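Long-range contact in peptide methionine sulfoxide reductase MsrA (Treponema denticola ATCC 35405, PDB 5FA9), which probably repairs oxidatively damaged proteins by reducing methionine sulfoxide back to methionine, as a fusion of MsrA and MsrB domains: residues T94-V99 and I122-E127. The protein carries 2 engineered substitutions. Sequence-based numbering, arbitrary orientation.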
ATOM      1  N   THR B  94      16.492  -7.249  17.510  1.00 48.14           N
ATOM      2  CA  THR B  94      16.424  -6.513  16.256  1.00 39.48           C
ATOM      3  C   THR B  94      16.122  -7.446  15.091  1.00 46.13           C
ATOM      4  O   THR B  94      16.667  -8.547  15.007  1.00 46.09           O
ATOM      5  CB  THR B  94      17.733  -5.755  15.972  1.00 38.38           C
ATOM      6  OG1 THR B  94      18.838  -6.664  16.048  1.00 44.92           O
ATOM      7  CG2 THR B  94      17.930  -4.641  16.986  1.00 31.87           C
ATOM      8  N   GLY B  95      15.247  -7.002  14.196  1.00 40.02           N
ATOM      9  CA  GLY B  95      14.879  -7.803  13.046  1.00 39.10           C
ATOM     10  C   GLY B  95      14.181  -7.018  11.954  1.00 42.30           C
ATOM     11  O   GLY B  95      13.532  -6.005  12.214  1.00 40.22           O
ATOM     12  N   ILE B  96      14.318  -7.499  10.723  1.00 41.24           N
ATOM     13  CA  ILE B  96      13.627  -6.914   9.583  1.00 36.71           C
ATOM     14  C   ILE B  96      12.752  -7.978   8.935  1.00 39.34           C
ATOM     15  O   ILE B  96      13.253  -8.985   8.435  1.00 40.56           O
ATOM     16  CB  ILE B  96      14.610  -6.342   8.545  1.00 32.56           C
ATOM     17  CG1 ILE B  96      15.541  -5.319   9.198  1.00 34.92           C
ATOM     18  CG2 ILE B  96      13.856  -5.716   7.382  1.00 28.67           C
ATOM     19  CD1 ILE B  96      16.648  -4.830   8.289  1.00 32.05           C
ATOM     20  N   TYR B  97      11.443  -7.753   8.947  1.00 34.08           N
ATOM     21  CA  TYR B  97      10.498  -8.758   8.479  1.00 38.97           C
ATOM     22  C   TYR B  97       9.763  -8.288   7.232  1.00 37.85           C
ATOM     23  O   TYR B  97       9.264  -7.164   7.178  1.00 34.65           O
ATOM     24  CB  TYR B  97       9.501  -9.100   9.587  1.00 39.39           C
ATOM     25  CG  TYR B  97      10.162  -9.394  10.915  1.00 39.31           C
ATOM     26  CD1 TYR B  97      10.775 -10.618  11.152  1.00 38.96           C
ATOM     27  CD2 TYR B  97      10.178  -8.446  11.929  1.00 39.22           C
ATOM     28  CE1 TYR B  97      11.384 -10.890  12.364  1.00 43.96           C
ATOM     29  CE2 TYR B  97      10.783  -8.708  13.144  1.00 37.51           C
ATOM     30  CZ  TYR B  97      11.384  -9.930  13.357  1.00 43.16           C
ATOM     31  OH  TYR B  97      11.988 -10.194  14.564  1.00 41.82           O
ATOM     32  N   TYR B  98       9.694  -9.162   6.234  1.00 38.97           N
ATOM     33  CA  TYR B  98       9.098  -8.807   4.954  1.00 41.35           C
ATOM     34  C   TYR B  98       7.844  -9.622   4.668  1.00 41.62           C
ATOM     35  O   TYR B  98       7.727 -10.776   5.082  1.00 39.93           O
ATOM     36  CB  TYR B  98      10.113  -9.000   3.822  1.00 32.78           C
ATOM     37  CG  TYR B  98      10.636 -10.414   3.696  1.00 38.18           C
ATOM     38  CD1 TYR B  98       9.977 -11.354   2.912  1.00 41.45           C
ATOM     39  CD2 TYR B  98      11.792 -10.810   4.359  1.00 34.16           C
ATOM     40  CE1 TYR B  98      10.449 -12.647   2.795  1.00 37.21           C
ATOM     41  CE2 TYR B  98      12.273 -12.102   4.247  1.00 38.25           C
ATOM     42  CZ  TYR B  98      11.599 -13.015   3.464  1.00 44.70           C
ATOM     43  OH  TYR B  98      12.074 -14.302   3.348  1.00 45.18           O
ATOM     44  N   VAL B  99       6.909  -9.009   3.953  1.00 43.60           N
ATOM     45  CA  VAL B  99       5.721  -9.700   3.481  1.00 47.12           C
ATOM     46  C   VAL B  99       5.787  -9.775   1.958  1.00 44.35           C
ATOM     47  O   VAL B  99       5.053 -10.527   1.317  1.00 46.92           O
ATOM     48  CB  VAL B  99       4.436  -8.979   3.938  1.00 48.85           C
ATOM     49  CG1 VAL B  99       4.297  -7.645   3.225  1.00 48.75           C
ATOM     50  CG2 VAL B  99       3.213  -9.842   3.700  1.00 65.43           C
ATOM     51  N   ILE B 122      26.790  -8.322  12.672  1.00 50.10           N
ATOM     52  CA  ILE B 122      25.425  -7.834  12.809  1.00 47.35           C
ATOM     53  C   ILE B 122      24.494  -8.995  13.140  1.00 39.45           C
ATOM     54  O   ILE B 122      24.514 -10.026  12.469  1.00 46.78           O
ATOM     55  CB  ILE B 122      24.944  -7.123  11.527  1.00 46.23           C
ATOM     56  CG1 ILE B 122      25.668  -5.786  11.359  1.00 51.37           C
ATOM     57  CG2 ILE B 122      23.440  -6.901  11.562  1.00 47.03           C
ATOM     58  CD1 ILE B 122      25.369  -5.092  10.051  1.00 51.94           C
ATOM     59  N   VAL B 123      23.683  -8.825  14.181  1.00 44.03           N
ATOM     60  CA  VAL B 123      22.814  -9.896  14.652  1.00 40.25           C
ATOM     61  C   VAL B 123      21.345  -9.619  14.350  1.00 46.47           C
ATOM     62  O   VAL B 123      20.460 -10.318  14.844  1.00 42.95           O
ATOM     63  CB  VAL B 123      22.978 -10.126  16.164  1.00 43.72           C
ATOM     64  CG1 VAL B 123      24.379 -10.631  16.473  1.00 49.04           C
ATOM     65  CG2 VAL B 123      22.684  -8.845  16.929  1.00 44.92           C
ATOM     66  N   VAL B 124      21.090  -8.592  13.545  1.00 42.39           N
ATOM     67  CA  VAL B 124      19.735  -8.304  13.090  1.00 36.26           C
ATOM     68  C   VAL B 124      19.232  -9.459  12.234  1.00 40.73           C
ATOM     69  O   VAL B 124      19.845  -9.802  11.223  1.00 43.48           O
ATOM     70  CB  VAL B 124      19.669  -6.995  12.280  1.00 41.38           C
ATOM     71  CG1 VAL B 124      18.249  -6.745  11.789  1.00 37.22           C
ATOM     72  CG2 VAL B 124      20.164  -5.825  13.117  1.00 37.90           C
ATOM     73  N   GLU B 125      18.121 -10.063  12.640  1.00 40.56           N
ATOM     74  CA  GLU B 125      17.587 -11.209  11.915  1.00 41.41           C
ATOM     75  C   GLU B 125      16.727 -10.766  10.736  1.00 42.74           C
ATOM     76  O   GLU B 125      15.958  -9.810  10.834  1.00 40.04           O
ATOM     77  CB  GLU B 125      16.776 -12.113  12.851  1.00 40.56           C
ATOM     78  CG  GLU B 125      15.613 -11.425  13.548  1.00 46.86           C
ATOM     79  CD  GLU B 125      14.846 -12.362  14.462  1.00 53.76           C
ATOM     80  OE1 GLU B 125      15.455 -13.322  14.980  1.00 50.47           O
ATOM     81  OE2 GLU B 125      13.633 -12.141  14.660  1.00 43.74           O
ATOM     82  N   VAL B 126      16.875 -11.461   9.614  1.00 40.79           N
ATOM     83  CA  VAL B 126      16.055 -11.197   8.441  1.00 37.83           C
ATOM     84  C   VAL B 126      15.205 -12.419   8.128  1.00 43.76           C
ATOM     85  O   VAL B 126      15.712 -13.437   7.658  1.00 52.65           O
ATOM     86  CB  VAL B 126      16.910 -10.829   7.216  1.00 37.50           C
ATOM     87  CG1 VAL B 126      16.029 -10.642   5.992  1.00 39.49           C
ATOM     88  CG2 VAL B 126      17.720  -9.573   7.495  1.00 42.63           C
ATOM     89  N   GLU B 127      13.909 -12.314   8.398  1.00 42.85           N
ATOM     90  CA  GLU B 127      12.994 -13.431   8.211  1.00 45.68           C
ATOM     91  C   GLU B 127      11.724 -12.968   7.523  1.00 42.05           C
ATOM     92  O   GLU B 127      11.369 -11.791   7.583  1.00 44.77           O
ATOM     93  CB  GLU B 127      12.638 -14.077   9.553  1.00 45.82           C
ATOM     94  CG  GLU B 127      13.823 -14.502  10.401  1.00 52.97           C
ATOM     95  CD  GLU B 127      13.399 -15.048  11.751  1.00 63.78           C
ATOM     96  OE1 GLU B 127      12.205 -14.920  12.096  1.00 63.06           O
ATOM     97  OE2 GLU B 127      14.257 -15.605  12.467  1.00 67.59           O
TER
HETATM   98  O   HOH W   1      18.391  -9.927  16.491  1.00 39.44           O
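Gly-95 and Glu-125 face each other across two parallel strands, the tightest pairing of the contact, with CA atoms 4.5 Å apart. The backbone ladder is firm at Glu-125, whose N donates to Thr-94 O (N-H...O 167°) and whose O accepts Ile-96 N over 2.8 Å, nearly in line with the carbonyl; beyond it, Glu-127 N to Ile-96 O and Tyr-98 N to Glu-127 O are weak, each at 3.4 Å. A water bridges Thr-94 O and Val-123 O where the ladder begins. The Tyr-97 ring lies back over the glycine backbone, Gly-95 C 4.0 Å above its plane. Its OH donates over 2.6 Å to the anti lone pair of Glu-125 OE2, at the ring edge; CG between backbone N and carbonyl carbon (chi1 58°) and an extended chain bring the carboxylate there, turned 82° from the ring. Arg-93 salt-bridges the same oxygen, probably favouring its charged form. Val-124 CG1 packs 3.7 Å from Gly-95 CA. The looser side holds partly exposed Val-126 and Glu-127: Tyr-98 CD2 lies 3.4 Å from Glu-127 O, with Val-126 CG1 more distant at the ring edge, and Asn-34 binds Glu-127 OE1. In this MsrA-family region, helix 104-115 is the beta-alpha-beta crossover and meets Val-126; helix 65-74 covers Ile-96 and Val-124; strand 125-128 is outermost, 95-98 next, 2-8 antiparallel beyond.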